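Local coordinates for protein kinectin 1 (Kinesin receptor) (Legionella pneumophila, PDB 4MU6) that is an effector of Legionella pneumophila whose molecular role is not settled, represented here by its elongated, almost wholly helical N-terminal coiled-coil domain, at residues D80-D94 with R193-R207. Numbering follows the deposited sequence.
Sequences DKIQKEQDDAEALKD and RASVRSQHHTKRVKR
Antiparallel coiled-coil packing joins helix 43-105 to helix 158-217 here, but the knobs are arginines: Arg-197 sits among Asp-87, Glu-90, Ala-91 and Asp-94, and seven residues on Arg-204 fills the hole between Asp-80, Gln-83, Lys-84 and Asp-87. The axes pass 10.5 Å apart with their directions 153° from each other. Both knobs bend at chi3 (-58° in Arg-197, -53° in Arg-204), which lays the guanidinium along the partner helix; Ala-91 CA lies under the centre of one face of Arg-197, Lys-84 CA under that of Arg-204.

The edges do the polar work. NH1 of Arg-204 gives its hydrogens to two acceptors near its plane, Gln-83 OE1 at 2.7 Å and Asp-87 OD2 at 3.0 Å, the second bond the straighter. That same Asp-87 oxygen takes His-200 ND1 at 3.2 Å, on its syn side, with carboxylate and imidazole nearly coplanar. The Gln-83 amide is stacked flat on the ring, its NE2 over the centre, so His-200 is held by face and edge. A water bound to Asp-87 OD2 also accepts from Arg-204 NH2 and reaches the backbone O of Arg-197.

The pattern recurs one heptad along. Arg-197 NH1 bonds Glu-90 OE1 at 2.8 Å, from above the carboxylate plane, and Asp-94 OD2 at 3.1 Å, while Arg-193 grips Asp-94 side-on, NE to OD2 and NH2 to OD1 (2.8 Å). In this four-residue salt-bridge network OD2 of Asp-94 accepts from both arginines, one helical turn apart, so a single carboxylate ties them to helix 43-105. Asp-80 receives the matching side-on grip from Arg-207, whose NE reaches OD2 at 2.9 Å; Arg-211 and Gln-76 add further bonds to this buried carboxylate.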
ATOM      1  N   ASP A  80       6.585  -9.186   7.288  1.00 40.94           N
ATOM      2  CA  ASP A  80       6.829 -10.539   6.815  1.00 37.04           C
ATOM      3  C   ASP A  80       8.094 -11.161   7.403  1.00 39.49           C
ATOM      4  O   ASP A  80       8.121 -12.366   7.651  1.00 39.34           O
ATOM      5  CB  ASP A  80       6.871 -10.588   5.289  1.00 33.41           C
ATOM      6  CG  ASP A  80       5.500 -10.464   4.672  1.00 30.48           C
ATOM      7  OD1 ASP A  80       4.532 -10.304   5.436  1.00 40.36           O
ATOM      8  OD2 ASP A  80       5.383 -10.504   3.425  1.00 27.07           O
ATOM      9  N   LYS A  81       9.131 -10.355   7.637  1.00 37.79           N
ATOM     10  CA  LYS A  81      10.353 -10.883   8.251  1.00 45.03           C
ATOM     11  C   LYS A  81      10.144 -11.208   9.731  1.00 47.69           C
ATOM     12  O   LYS A  81      10.706 -12.177  10.246  1.00 50.33           O
ATOM     13  CB  LYS A  81      11.544  -9.942   8.059  1.00 44.15           C
ATOM     14  CG  LYS A  81      12.057  -9.876   6.613  1.00 66.02           C
ATOM     15  CD  LYS A  81      13.102  -8.758   6.442  1.00 71.07           C
ATOM     16  CE  LYS A  81      13.458  -8.499   4.980  1.00 63.61           C
ATOM     17  NZ  LYS A  81      14.226  -7.219   4.814  1.00 57.41           N
ATOM     18  N   ILE A  82       9.324 -10.403  10.400  1.00 39.07           N
ATOM     19  CA  ILE A  82       8.949 -10.661  11.783  1.00 41.47           C
ATOM     20  C   ILE A  82       8.126 -11.933  11.906  1.00 41.98           C
ATOM     21  O   ILE A  82       8.410 -12.775  12.749  1.00 37.39           O
ATOM     22  CB  ILE A  82       8.153  -9.488  12.384  1.00 46.10           C
ATOM     23  CG1 ILE A  82       9.093  -8.321  12.677  1.00 56.88           C
ATOM     24  CG2 ILE A  82       7.433  -9.916  13.655  1.00 42.39           C
ATOM     25  CD1 ILE A  82      10.350  -8.737  13.423  1.00 59.34           C
ATOM     26  N   GLN A  83       7.108 -12.075  11.061  1.00 38.62           N
ATOM     27  CA  GLN A  83       6.242 -13.248  11.129  1.00 39.26           C
ATOM     28  C   GLN A  83       7.019 -14.524  10.790  1.00 39.95           C
ATOM     29  O   GLN A  83       6.701 -15.603  11.282  1.00 36.86           O
ATOM     30  CB  GLN A  83       5.039 -13.086  10.197  1.00 37.90           C
ATOM     31  CG  GLN A  83       4.087 -14.275  10.191  1.00 43.72           C
ATOM     32  CD  GLN A  83       3.070 -14.207   9.062  1.00 51.63           C
ATOM     33  OE1 GLN A  83       3.396 -14.410   7.879  1.00 46.05           O
ATOM     34  NE2 GLN A  83       1.828 -13.913   9.420  1.00 50.32           N
ATOM     35  N   LYS A  84       8.048 -14.392   9.953  1.00 36.75           N
ATOM     36  CA  LYS A  84       8.870 -15.528   9.593  1.00 32.39           C
ATOM     37  C   LYS A  84       9.699 -16.021  10.766  1.00 43.31           C
ATOM     38  O   LYS A  84       9.811 -17.221  10.977  1.00 40.79           O
ATOM     39  CB  LYS A  84       9.785 -15.222   8.422  1.00 30.59           C
ATOM     40  CG  LYS A  84      10.321 -16.473   7.775  1.00 38.44           C
ATOM     41  CD  LYS A  84      11.300 -16.160   6.653  1.00 44.50           C
ATOM     42  CE  LYS A  84      11.763 -17.452   5.989  1.00 46.80           C
ATOM     43  NZ  LYS A  84      12.024 -18.508   7.010  1.00 50.52           N
ATOM     44  N   GLU A  85      10.283 -15.101  11.521  1.00 43.81           N
ATOM     45  CA  GLU A  85      11.101 -15.477  12.673  1.00 46.58           C
ATOM     46  C   GLU A  85      10.277 -16.090  13.797  1.00 45.77           C
ATOM     47  O   GLU A  85      10.721 -17.031  14.467  1.00 41.43           O
ATOM     48  CB  GLU A  85      11.876 -14.267  13.196  1.00 53.70           C
ATOM     49  CG  GLU A  85      13.018 -13.867  12.299  1.00 66.29           C
ATOM     50  CD  GLU A  85      13.219 -12.370  12.261  1.00 78.99           C
ATOM     51  OE1 GLU A  85      12.593 -11.669  13.083  1.00 84.89           O
ATOM     52  OE2 GLU A  85      13.993 -11.896  11.403  1.00 83.94           O
ATOM     53  N   GLN A  86       9.084 -15.545  14.013  1.00 37.18           N
ATOM     54  CA  GLN A  86       8.179 -16.094  15.005  1.00 36.05           C
ATOM     55  C   GLN A  86       7.650 -17.461  14.583  1.00 41.09           C
ATOM     56  O   GLN A  86       7.587 -18.382  15.397  1.00 39.17           O
ATOM     57  CB  GLN A  86       7.039 -15.119  15.305  1.00 39.54           C
ATOM     58  CG  GLN A  86       7.502 -13.941  16.133  1.00 47.76           C
ATOM     59  CD  GLN A  86       6.557 -12.764  16.079  1.00 56.71           C
ATOM     60  OE1 GLN A  86       5.694 -12.673  15.195  1.00 47.10           O
ATOM     61  NE2 GLN A  86       6.713 -11.844  17.033  1.00 61.92           N
ATOM     62  N   ASP A  87       7.279 -17.605  13.318  1.00 40.95           N
ATOM     63  CA  ASP A  87       6.874 -18.914  12.827  1.00 41.15           C
ATOM     64  C   ASP A  87       8.011 -19.925  12.948  1.00 46.96           C
ATOM     65  O   ASP A  87       7.795 -21.037  13.419  1.00 46.70           O
ATOM     66  CB  ASP A  87       6.366 -18.853  11.387  1.00 45.66           C
ATOM     67  CG  ASP A  87       4.996 -18.210  11.280  1.00 52.13           C
ATOM     68  OD1 ASP A  87       4.398 -17.866  12.332  1.00 47.60           O
ATOM     69  OD2 ASP A  87       4.516 -18.049  10.138  1.00 53.44           O
ATOM     70  N   ASP A  88       9.215 -19.535  12.541  1.00 38.93           N
ATOM     71  CA  ASP A  88      10.363 -20.433  12.606  1.00 40.16           C
ATOM     72  C   ASP A  88      10.625 -20.899  14.027  1.00 40.30           C
ATOM     73  O   ASP A  88      10.882 -22.083  14.269  1.00 46.19           O
ATOM     74  CB  ASP A  88      11.617 -19.755  12.062  1.00 44.86           C
ATOM     75  CG  ASP A  88      11.629 -19.663  10.540  1.00 50.17           C
ATOM     76  OD1 ASP A  88      10.764 -20.294   9.888  1.00 51.62           O
ATOM     77  OD2 ASP A  88      12.518 -18.965   9.994  1.00 46.44           O
ATOM     78  N   ALA A  89      10.561 -19.964  14.971  1.00 36.74           N
ATOM     79  CA  ALA A  89      10.793 -20.272  16.382  1.00 37.46           C
ATOM     80  C   ALA A  89       9.727 -21.190  16.982  1.00 39.36           C
ATOM     81  O   ALA A  89      10.027 -22.045  17.831  1.00 41.63           O
ATOM     82  CB  ALA A  89      10.885 -18.982  17.182  1.00 41.75           C
ATOM     83  N   GLU A  90       8.478 -21.000  16.565  1.00 40.95           N
ATOM     84  CA  GLU A  90       7.396 -21.845  17.052  1.00 39.68           C
ATOM     85  C   GLU A  90       7.554 -23.251  16.481  1.00 37.14           C
ATOM     86  O   GLU A  90       7.353 -24.234  17.183  1.00 42.28           O
ATOM     87  CB  GLU A  90       6.018 -21.268  16.699  1.00 38.16           C
ATOM     88  CG  GLU A  90       4.862 -22.159  17.171  1.00 51.35           C
ATOM     89  CD  GLU A  90       3.478 -21.681  16.727  1.00 63.63           C
ATOM     90  OE1 GLU A  90       3.209 -21.642  15.499  1.00 54.91           O
ATOM     91  OE2 GLU A  90       2.650 -21.362  17.617  1.00 70.86           O
ATOM     92  N   ALA A  91       7.922 -23.324  15.206  1.00 38.34           N
ATOM     93  CA  ALA A  91       8.196 -24.581  14.517  1.00 42.65           C
ATOM     94  C   ALA A  91       9.276 -25.417  15.210  1.00 48.49           C
ATOM     95  O   ALA A  91       9.149 -26.640  15.329  1.00 52.85           O
ATOM     96  CB  ALA A  91       8.597 -24.306  13.055  1.00 46.49           C
ATOM     97  N   LEU A  92      10.343 -24.758  15.655  1.00 45.62           N
ATOM     98  CA  LEU A  92      11.430 -25.449  16.331  1.00 44.59           C
ATOM     99  C   LEU A  92      10.960 -26.000  17.670  1.00 49.33           C
ATOM    100  O   LEU A  92      11.263 -27.137  18.041  1.00 43.97           O
ATOM    101  CB  LEU A  92      12.608 -24.515  16.548  1.00 43.30           C
ATOM    102  CG  LEU A  92      13.727 -25.113  17.393  1.00 43.61           C
ATOM    103  CD1 LEU A  92      14.379 -26.263  16.661  1.00 40.38           C
ATOM    104  CD2 LEU A  92      14.751 -24.057  17.743  1.00 50.60           C
ATOM    105  N   LYS A  93      10.211 -25.175  18.385  1.00 44.03           N
ATOM    106  CA  LYS A  93       9.641 -25.560  19.661  1.00 43.61           C
ATOM    107  C   LYS A  93       8.702 -26.764  19.512  1.00 41.59           C
ATOM    108  O   LYS A  93       8.778 -27.722  20.292  1.00 42.05           O
ATOM    109  CB  LYS A  93       8.904 -24.361  20.262  1.00 42.11           C
ATOM    110  CG  LYS A  93       8.318 -24.590  21.630  1.00 55.18           C
ATOM    111  CD  LYS A  93       7.615 -23.321  22.136  1.00 65.61           C
ATOM    112  CE  LYS A  93       8.535 -22.099  22.102  1.00 67.42           C
ATOM    113  NZ  LYS A  93       9.309 -21.929  23.369  1.00 74.77           N
ATOM    114  N   ASP A  94       7.831 -26.719  18.506  1.00 35.60           N
ATOM    115  CA  ASP A  94       6.896 -27.811  18.254  1.00 34.03           C
ATOM    116  C   ASP A  94       7.620 -29.076  17.803  1.00 37.72           C
ATOM    117  O   ASP A  94       7.216 -30.184  18.150  1.00 33.59           O
ATOM    118  CB  ASP A  94       5.816 -27.401  17.243  1.00 38.18           C
ATOM    119  CG  ASP A  94       4.677 -26.599  17.891  1.00 53.54           C
ATOM    120  OD1 ASP A  94       4.663 -26.479  19.142  1.00 55.28           O
ATOM    121  OD2 ASP A  94       3.795 -26.090  17.157  1.00 46.94           O
ATOM    122  N   ARG A 193      -1.140 -26.289  14.398  1.00 31.58           N
ATOM    123  CA  ARG A 193      -0.252 -25.142  14.367  1.00 32.37           C
ATOM    124  C   ARG A 193       0.713 -25.235  13.189  1.00 35.00           C
ATOM    125  O   ARG A 193       1.103 -24.211  12.631  1.00 34.41           O
ATOM    126  CB  ARG A 193       0.503 -24.970  15.684  1.00 28.24           C
ATOM    127  CG  ARG A 193      -0.392 -24.548  16.855  1.00 33.27           C
ATOM    128  CD  ARG A 193       0.436 -24.119  18.055  1.00 37.26           C
ATOM    129  NE  ARG A 193       1.349 -25.167  18.515  1.00 35.46           N
ATOM    130  CZ  ARG A 193       1.053 -26.060  19.452  1.00 39.23           C
ATOM    131  NH1 ARG A 193      -0.140 -26.055  20.031  1.00 37.04           N
ATOM    132  NH2 ARG A 193       1.951 -26.967  19.808  1.00 42.42           N
ATOM    133  N   ALA A 194       1.083 -26.455  12.807  1.00 33.42           N
ATOM    134  CA  ALA A 194       1.928 -26.657  11.628  1.00 35.55           C
ATOM    135  C   ALA A 194       1.216 -26.198  10.360  1.00 39.96           C
ATOM    136  O   ALA A 194       1.801 -25.530   9.509  1.00 37.70           O
ATOM    137  CB  ALA A 194       2.342 -28.123  11.502  1.00 29.27           C
ATOM    138  N   SER A 195      -0.057 -26.554  10.243  1.00 41.99           N
ATOM    139  CA  SER A 195      -0.836 -26.183   9.068  1.00 37.00           C
ATOM    140  C   SER A 195      -0.965 -24.683   8.923  1.00 36.30           C
ATOM    141  O   SER A 195      -0.954 -24.151   7.808  1.00 36.83           O
ATOM    142  CB  SER A 195      -2.218 -26.821   9.131  1.00 37.54           C
ATOM    143  OG  SER A 195      -2.104 -28.225   8.938  1.00 54.35           O
ATOM    144  N   VAL A 196      -1.092 -23.997  10.056  1.00 32.73           N
ATOM    145  CA  VAL A 196      -1.196 -22.553  10.047  1.00 26.00           C
ATOM    146  C   VAL A 196       0.118 -21.941   9.550  1.00 35.54           C
ATOM    147  O   VAL A 196       0.102 -21.079   8.665  1.00 30.52           O
ATOM    148  CB  VAL A 196      -1.581 -22.004  11.429  1.00 28.00           C
ATOM    149  CG1 VAL A 196      -1.296 -20.523  11.524  1.00 35.56           C
ATOM    150  CG2 VAL A 196      -3.061 -22.317  11.734  1.00 36.72           C
ATOM    151  N   ARG A 197       1.243 -22.387  10.111  1.00 31.07           N
ATOM    152  CA  ARG A 197       2.553 -21.903   9.661  1.00 38.70           C
ATOM    153  C   ARG A 197       2.769 -22.145   8.175  1.00 42.92           C
ATOM    154  O   ARG A 197       3.406 -21.344   7.498  1.00 35.33           O
ATOM    155  CB  ARG A 197       3.698 -22.540  10.461  1.00 33.05           C
ATOM    156  CG  ARG A 197       3.775 -22.034  11.900  1.00 40.09           C
ATOM    157  CD  ARG A 197       5.026 -22.533  12.614  1.00 36.64           C
ATOM    158  NE  ARG A 197       5.111 -23.992  12.639  1.00 44.75           N
ATOM    159  CZ  ARG A 197       4.636 -24.754  13.622  1.00 41.99           C
ATOM    160  NH1 ARG A 197       4.040 -24.196  14.666  1.00 38.39           N
ATOM    161  NH2 ARG A 197       4.772 -26.073  13.567  1.00 43.65           N
ATOM    162  N   SER A 198       2.241 -23.250   7.664  1.00 38.70           N
ATOM    163  CA  SER A 198       2.413 -23.560   6.249  1.00 36.32           C
ATOM    164  C   SER A 198       1.631 -22.562   5.381  1.00 37.48           C
ATOM    165  O   SER A 198       2.107 -22.129   4.319  1.00 36.23           O
ATOM    166  CB  SER A 198       1.974 -24.997   5.960  1.00 33.26           C
ATOM    167  OG  SER A 198       2.078 -25.274   4.575  1.00 47.87           O
ATOM    168  N   GLN A 199       0.433 -22.207   5.844  1.00 37.33           N
ATOM    169  CA  GLN A 199      -0.375 -21.189   5.190  1.00 42.10           C
ATOM    170  C   GLN A 199       0.302 -19.825   5.239  1.00 36.62           C
ATOM    171  O   GLN A 199       0.273 -19.108   4.252  1.00 34.55           O
ATOM    172  CB  GLN A 199      -1.787 -21.114   5.790  1.00 43.51           C
ATOM    173  CG  GLN A 199      -2.717 -22.228   5.301  1.00 49.52           C
ATOM    174  CD  GLN A 199      -3.859 -22.533   6.274  1.00 60.66           C
ATOM    175  OE1 GLN A 199      -4.440 -21.628   6.878  1.00 62.72           O
ATOM    176  NE2 GLN A 199      -4.178 -23.817   6.430  1.00 65.28           N
ATOM    177  N   HIS A 200       0.909 -19.465   6.372  1.00 35.06           N
ATOM    178  CA  HIS A 200       1.553 -18.148   6.487  1.00 35.07           C
ATOM    179  C   HIS A 200       2.708 -18.062   5.504  1.00 35.70           C
ATOM    180  O   HIS A 200       2.981 -16.997   4.946  1.00 33.70           O
ATOM    181  CB  HIS A 200       2.097 -17.883   7.897  1.00 37.47           C
ATOM    182  CG  HIS A 200       1.045 -17.579   8.921  1.00 45.87           C
ATOM    183  ND1 HIS A 200       1.324 -17.519  10.270  1.00 46.81           N
ATOM    184  CD2 HIS A 200      -0.278 -17.316   8.798  1.00 49.71           C
ATOM    185  CE1 HIS A 200       0.218 -17.233  10.933  1.00 49.62           C
ATOM    186  NE2 HIS A 200      -0.769 -17.110  10.065  1.00 48.65           N
ATOM    187  N   HIS A 201       3.389 -19.191   5.327  1.00 36.81           N
ATOM    188  CA  HIS A 201       4.558 -19.285   4.465  1.00 35.04           C
ATOM    189  C   HIS A 201       4.178 -19.121   2.994  1.00 37.30           C
ATOM    190  O   HIS A 201       4.803 -18.355   2.257  1.00 38.34           O
ATOM    191  CB  HIS A 201       5.258 -20.626   4.677  1.00 33.71           C
ATOM    192  CG  HIS A 201       6.385 -20.873   3.723  1.00 35.52           C
ATOM    193  ND1 HIS A 201       6.292 -21.763   2.671  1.00 38.00           N
ATOM    194  CD2 HIS A 201       7.625 -20.335   3.650  1.00 39.80           C
ATOM    195  CE1 HIS A 201       7.427 -21.766   1.996  1.00 31.41           C
ATOM    196  NE2 HIS A 201       8.254 -20.908   2.569  1.00 36.34           N
ATOM    197  N   THR A 202       3.151 -19.852   2.577  1.00 37.58           N
ATOM    198  CA  THR A 202       2.615 -19.716   1.238  1.00 33.18           C
ATOM    199  C   THR A 202       2.315 -18.245   0.880  1.00 41.46           C
ATOM    200  O   THR A 202       2.792 -17.752  -0.145  1.00 39.86           O
ATOM    201  CB  THR A 202       1.394 -20.622   1.050  1.00 34.37           C
ATOM    202  OG1 THR A 202       1.824 -21.991   1.108  1.00 35.39           O
ATOM    203  CG2 THR A 202       0.746 -20.375  -0.293  1.00 32.66           C
ATOM    204  N   LYS A 203       1.577 -17.536   1.736  1.00 31.05           N
ATOM    205  CA  LYS A 203       1.294 -16.116   1.488  1.00 29.83           C
ATOM    206  C   LYS A 203       2.557 -15.250   1.413  1.00 34.06           C
ATOM    207  O   LYS A 203       2.639 -14.342   0.584  1.00 33.44           O
ATOM    208  CB  LYS A 203       0.316 -15.554   2.530  1.00 34.01           C
ATOM    209  CG  LYS A 203      -1.037 -16.235   2.520  1.00 39.36           C
ATOM    210  CD  LYS A 203      -1.912 -15.730   3.649  1.00 47.76           C
ATOM    211  CE  LYS A 203      -3.241 -16.446   3.675  1.00 53.21           C
ATOM    212  NZ  LYS A 203      -4.086 -15.962   4.804  1.00 62.18           N
ATOM    213  N   ARG A 204       3.537 -15.524   2.271  1.00 35.84           N
ATOM    214  CA  ARG A 204       4.791 -14.785   2.217  1.00 36.42           C
ATOM    215  C   ARG A 204       5.508 -15.029   0.890  1.00 38.58           C
ATOM    216  O   ARG A 204       6.018 -14.087   0.272  1.00 33.48           O
ATOM    217  CB  ARG A 204       5.700 -15.113   3.404  1.00 33.78           C
ATOM    218  CG  ARG A 204       5.303 -14.420   4.696  1.00 36.92           C
ATOM    219  CD  ARG A 204       6.366 -14.596   5.792  1.00 32.55           C
ATOM    220  NE  ARG A 204       6.745 -15.990   6.027  1.00 35.18           N
ATOM    221  CZ  ARG A 204       6.201 -16.774   6.958  1.00 37.12           C
ATOM    222  NH1 ARG A 204       5.248 -16.310   7.763  1.00 29.54           N
ATOM    223  NH2 ARG A 204       6.620 -18.023   7.098  1.00 33.08           N
ATOM    224  N   VAL A 205       5.516 -16.284   0.442  1.00 29.67           N
ATOM    225  CA  VAL A 205       6.101 -16.636  -0.857  1.00 31.81           C
ATOM    226  C   VAL A 205       5.407 -15.913  -2.007  1.00 33.60           C
ATOM    227  O   VAL A 205       6.059 -15.430  -2.930  1.00 27.83           O
ATOM    228  CB  VAL A 205       6.050 -18.175  -1.111  1.00 38.73           C
ATOM    229  CG1 VAL A 205       6.493 -18.523  -2.527  1.00 23.18           C
ATOM    230  CG2 VAL A 205       6.900 -18.914  -0.088  1.00 33.81           C
ATOM    231  N   LYS A 206       4.081 -15.844  -1.963  1.00 30.34           N
ATOM    232  CA  LYS A 206       3.340 -15.138  -3.009  1.00 27.82           C
ATOM    233  C   LYS A 206       3.684 -13.636  -3.032  1.00 36.92           C
ATOM    234  O   LYS A 206       3.857 -13.047  -4.101  1.00 34.34           O
ATOM    235  CB  LYS A 206       1.828 -15.354  -2.835  1.00 28.92           C
ATOM    236  CG  LYS A 206       1.341 -16.769  -3.220  1.00 32.17           C
ATOM    237  CD  LYS A 206       0.029 -17.119  -2.485  1.00 37.12           C
ATOM    238  CE  LYS A 206      -0.763 -18.215  -3.190  1.00 42.99           C
ATOM    239  NZ  LYS A 206      -1.999 -18.584  -2.417  1.00 51.90           N
ATOM    240  N   ARG A 207       3.792 -13.019  -1.855  1.00 30.64           N
ATOM    241  CA  ARG A 207       4.162 -11.607  -1.807  1.00 37.54           C
ATOM    242  C   ARG A 207       5.598 -11.413  -2.310  1.00 39.52           C
ATOM    243  O   ARG A 207       5.882 -10.456  -3.029  1.00 34.69           O
ATOM    244  CB  ARG A 207       3.947 -10.990  -0.415  1.00 23.89           C
ATOM    245  CG  ARG A 207       2.462 -10.891  -0.021  1.00 26.34           C
ATOM    246  CD  ARG A 207       2.228 -10.030   1.209  1.00 28.12           C
ATOM    247  NE  ARG A 207       2.688 -10.626   2.455  1.00 28.07           N
ATOM    248  CZ  ARG A 207       1.924 -11.395   3.229  1.00 36.05           C
ATOM    249  NH1 ARG A 207       0.675 -11.668   2.858  1.00 32.53           N
ATOM    250  NH2 ARG A 207       2.402 -11.888   4.372  1.00 32.83           N
TER
HETATM  251  O   HOH W   1       7.009 -12.106   1.951  1.00 28.90           O
HETATM  252  O   HOH W   2       1.496 -14.282   5.678  1.00 52.60           O
HETATM  253  O   HOH W   3       5.584 -20.118   8.521  1.00 45.58           O
HETATM  254  O   HOH W   4       0.944 -21.851  14.505  1.00 45.66           O